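Local coordinates for DUF5642 domain-containing protein (Mycobacterium smegmatis, PDB 4TMD) that is of unknown function but is probably made with a lipoprotein-type signal and belongs to a family of the Mog1p/PsbP clan, at residues E77-I82 and A175-E180. Residues are numbered along the deposited sequence; the frame is centred on the assembly and turned at random.
Sequences EGNRFI and AKVDTE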
ATOM      1  N   GLU A  77       4.734  14.830 -10.723  1.00 23.05           N
ATOM      2  CA  GLU A  77       5.202  14.010 -11.837  1.00 22.41           C
ATOM      3  C   GLU A  77       4.135  12.984 -12.257  1.00 24.73           C
ATOM      4  O   GLU A  77       4.456  11.860 -12.625  1.00 28.44           O
ATOM      5  CB  GLU A  77       6.512  13.292 -11.479  1.00 26.97           C
ATOM      6  CG  GLU A  77       7.727  14.209 -11.247  1.00 37.62           C
ATOM      7  CD  GLU A  77       8.362  14.721 -12.544  1.00 48.33           C
ATOM      8  OE1 GLU A  77       8.117  14.121 -13.616  1.00 58.83           O
ATOM      9  OE2 GLU A  77       9.110  15.727 -12.489  1.00 52.42           O
ATOM     10  N   GLY A  78       2.867  13.365 -12.166  1.00 17.08           N
ATOM     11  CA  GLY A  78       1.785  12.507 -12.615  1.00 22.57           C
ATOM     12  C   GLY A  78       1.463  11.341 -11.697  1.00 21.44           C
ATOM     13  O   GLY A  78       0.657  10.474 -12.046  1.00 16.67           O
ATOM     14  N   ASN A  79       2.105  11.302 -10.531  1.00 18.50           N
ATOM     15  CA  ASN A  79       1.869  10.241  -9.551  1.00 19.44           C
ATOM     16  C   ASN A  79       1.449  10.783  -8.203  1.00 18.22           C
ATOM     17  O   ASN A  79       1.742  11.921  -7.872  1.00 18.08           O
ATOM     18  CB  ASN A  79       3.125   9.398  -9.334  1.00 19.63           C
ATOM     19  CG  ASN A  79       3.440   8.490 -10.493  1.00 26.01           C
ATOM     20  OD1 ASN A  79       4.394   7.725 -10.429  1.00 25.26           O
ATOM     21  ND2 ASN A  79       2.651   8.565 -11.559  1.00 24.04           N
ATOM     22  N   ARG A  80       0.788   9.939  -7.421  1.00 15.06           N
ATOM     23  CA  ARG A  80       0.615  10.156  -5.999  1.00 19.25           C
ATOM     24  C   ARG A  80       1.300   9.016  -5.234  1.00 18.29           C
ATOM     25  O   ARG A  80       1.118   7.838  -5.567  1.00 15.90           O
ATOM     26  CB  ARG A  80      -0.866  10.223  -5.640  1.00 15.49           C
ATOM     27  CG  ARG A  80      -1.217  10.251  -4.122  1.00 22.53           C
ATOM     28  CD  ARG A  80      -2.747  10.190  -4.001  1.00 33.21           C
ATOM     29  NE  ARG A  80      -3.258  10.008  -2.646  1.00 57.67           N
ATOM     30  CZ  ARG A  80      -4.530  10.216  -2.297  1.00 64.54           C
ATOM     31  NH1 ARG A  80      -5.410  10.624  -3.204  1.00 70.01           N
ATOM     32  NH2 ARG A  80      -4.926  10.030  -1.042  1.00 56.87           N
ATOM     33  N   PHE A  81       2.076   9.376  -4.213  1.00 15.88           N
ATOM     34  CA  PHE A  81       2.683   8.408  -3.294  1.00 19.97           C
ATOM     35  C   PHE A  81       2.167   8.638  -1.894  1.00 18.75           C
ATOM     36  O   PHE A  81       2.192   9.766  -1.404  1.00 17.14           O
ATOM     37  CB  PHE A  81       4.214   8.522  -3.298  1.00 20.30           C
ATOM     38  CG  PHE A  81       4.819   8.328  -4.643  1.00 22.57           C
ATOM     39  CD1 PHE A  81       5.144   7.057  -5.097  1.00 16.46           C
ATOM     40  CD2 PHE A  81       5.045   9.421  -5.476  1.00 19.49           C
ATOM     41  CE1 PHE A  81       5.685   6.880  -6.355  1.00 15.32           C
ATOM     42  CE2 PHE A  81       5.578   9.245  -6.740  1.00 19.51           C
ATOM     43  CZ  PHE A  81       5.903   7.971  -7.184  1.00 17.31           C
ATOM     44  N   ILE A  82       1.683   7.581  -1.255  1.00 14.18           N
ATOM     45  CA  ILE A  82       1.310   7.658   0.158  1.00 15.90           C
ATOM     46  C   ILE A  82       2.174   6.709   0.969  1.00 15.67           C
ATOM     47  O   ILE A  82       2.182   5.503   0.711  1.00 16.28           O
ATOM     48  CB  ILE A  82      -0.155   7.294   0.383  1.00 16.11           C
ATOM     49  CG1 ILE A  82      -1.056   8.204  -0.444  1.00 26.53           C
ATOM     50  CG2 ILE A  82      -0.505   7.375   1.898  1.00 20.44           C
ATOM     51  CD1 ILE A  82      -2.497   7.789  -0.430  1.00 26.84           C
ATOM     52  N   ALA A 175      -0.084   9.234 -16.512  1.00 29.35           N
ATOM     53  CA  ALA A 175       1.323   8.896 -16.475  1.00 27.26           C
ATOM     54  C   ALA A 175       1.478   7.480 -15.963  1.00 21.63           C
ATOM     55  O   ALA A 175       0.593   6.956 -15.280  1.00 26.73           O
ATOM     56  CB  ALA A 175       2.097   9.874 -15.593  1.00 29.07           C
ATOM     57  N   LYS A 176       2.604   6.870 -16.305  1.00 25.69           N
ATOM     58  CA  LYS A 176       3.007   5.584 -15.759  1.00 27.36           C
ATOM     59  C   LYS A 176       3.419   5.761 -14.297  1.00 26.70           C
ATOM     60  O   LYS A 176       3.997   6.787 -13.944  1.00 19.19           O
ATOM     61  CB  LYS A 176       4.167   5.025 -16.571  1.00 25.00           C
ATOM     62  CG  LYS A 176       4.357   3.535 -16.486  1.00 42.45           C
ATOM     63  CD  LYS A 176       5.514   3.092 -17.380  1.00 40.45           C
ATOM     64  CE  LYS A 176       5.619   1.564 -17.417  1.00 48.25           C
ATOM     65  NZ  LYS A 176       5.085   0.957 -18.680  1.00 35.99           N
ATOM     66  N   VAL A 177       3.131   4.771 -13.456  1.00 25.62           N
ATOM     67  CA  VAL A 177       3.596   4.789 -12.069  1.00 22.17           C
ATOM     68  C   VAL A 177       5.110   4.558 -11.975  1.00 21.79           C
ATOM     69  O   VAL A 177       5.629   3.617 -12.575  1.00 17.01           O
ATOM     70  CB  VAL A 177       2.883   3.709 -11.220  1.00 28.51           C
ATOM     71  CG1 VAL A 177       3.420   3.716  -9.790  1.00 17.79           C
ATOM     72  CG2 VAL A 177       1.372   3.919 -11.229  1.00 25.91           C
ATOM     73  N   ASP A 178       5.805   5.407 -11.213  1.00 20.02           N
ATOM     74  CA  ASP A 178       7.230   5.216 -10.897  1.00 20.19           C
ATOM     75  C   ASP A 178       7.361   4.186  -9.759  1.00 18.01           C
ATOM     76  O   ASP A 178       7.468   4.560  -8.590  1.00 13.54           O
ATOM     77  CB  ASP A 178       7.874   6.553 -10.491  1.00 18.60           C
ATOM     78  CG  ASP A 178       9.392   6.487 -10.402  1.00 24.29           C
ATOM     79  OD1 ASP A 178       9.962   5.374 -10.306  1.00 19.61           O
ATOM     80  OD2 ASP A 178      10.023   7.571 -10.423  1.00 27.12           O
ATOM     81  N   THR A 179       7.344   2.898 -10.104  1.00 16.52           N
ATOM     82  CA  THR A 179       7.412   1.830  -9.104  1.00 15.08           C
ATOM     83  C   THR A 179       8.785   1.747  -8.464  1.00 16.64           C
ATOM     84  O   THR A 179       8.929   1.282  -7.339  1.00 14.98           O
ATOM     85  CB  THR A 179       7.079   0.452  -9.707  1.00 18.25           C
ATOM     86  OG1 THR A 179       8.034   0.137 -10.723  1.00 18.24           O
ATOM     87  CG2 THR A 179       5.657   0.436 -10.312  1.00 17.22           C
ATOM     88  N   GLU A 180       9.804   2.166  -9.201  1.00 18.32           N
ATOM     89  CA  GLU A 180      11.146   2.233  -8.645  1.00 17.98           C
ATOM     90  C   GLU A 180      11.158   3.170  -7.432  1.00 15.22           C
ATOM     91  O   GLU A 180      11.667   2.827  -6.370  1.00 19.54           O
ATOM     92  CB  GLU A 180      12.144   2.706  -9.709  1.00 19.41           C
ATOM     93  CG  GLU A 180      13.579   2.726  -9.222  1.00 30.70           C
ATOM     94  CD  GLU A 180      14.541   3.243 -10.275  1.00 38.42           C
ATOM     95  OE1 GLU A 180      14.235   4.278 -10.915  1.00 38.20           O
ATOM     96  OE2 GLU A 180      15.598   2.612 -10.462  1.00 40.41           O
TER
HETATM   97  O   HOH W   1      -1.151  10.683 -14.070  1.00 26.41           O
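Gly78, just before strand 79-88, and Asn79, its first residue, face the loop Ala175 to Asp178 that leads into helix 179-194, the touching parts running 55° apart and the CA atoms of Gly78 and Ala175 separated by 5.3 Å. The case illustrates how one buried asparagine can tie a loop to a strand by using both ends of its amide. Asn79 OD1 accepts a hydrogen bond from the backbone N of Asp178 at 2.8 Å, in the carbonyl plane and almost straight, with an N-H...O angle of 171°. Asn79 ND2 serves two backbone carbonyls: it donates to Gly78 O at 2.8 Å and, in a longer bond, Asn79 ND2 reaches Lys176 O at 3.3 Å. Both acceptors lie close to the plane of the amide, which fixes its rotation, although ND2 stands above the plane of each carbonyl. With CG of Asn79 beside the backbone N (chi1 -73°), the amide can reach back to Gly78 O while it spans the gap to the loop. A water accepts a hydrogen bond from Ala175 N and donates one to Gly78 O, adding a bridge between the backbones. Ala175 CB rests 3.9 Å from Gly78 O, beside the bare CA of a glycine at positive phi. Further along, Phe81 turns its ring edge to Asp178 O, with Phe81 CE1 3.7 Å away, while CZ approaches the CB of Asp178. Asp178 is the N-cap of the helix, its OD1 accepting a hydrogen bond from Arg181 N, so Asn79 holds the backbone of the capping residue itself. The contact thus joins the start of helix 179-194 to the beginning of strand 79-88 in the antiparallel sheet; Phe81 also touches Arg181 and Leu185 of the helix, and Val177 touches Ala164 and Pro166 of the adjacent strand 158-166.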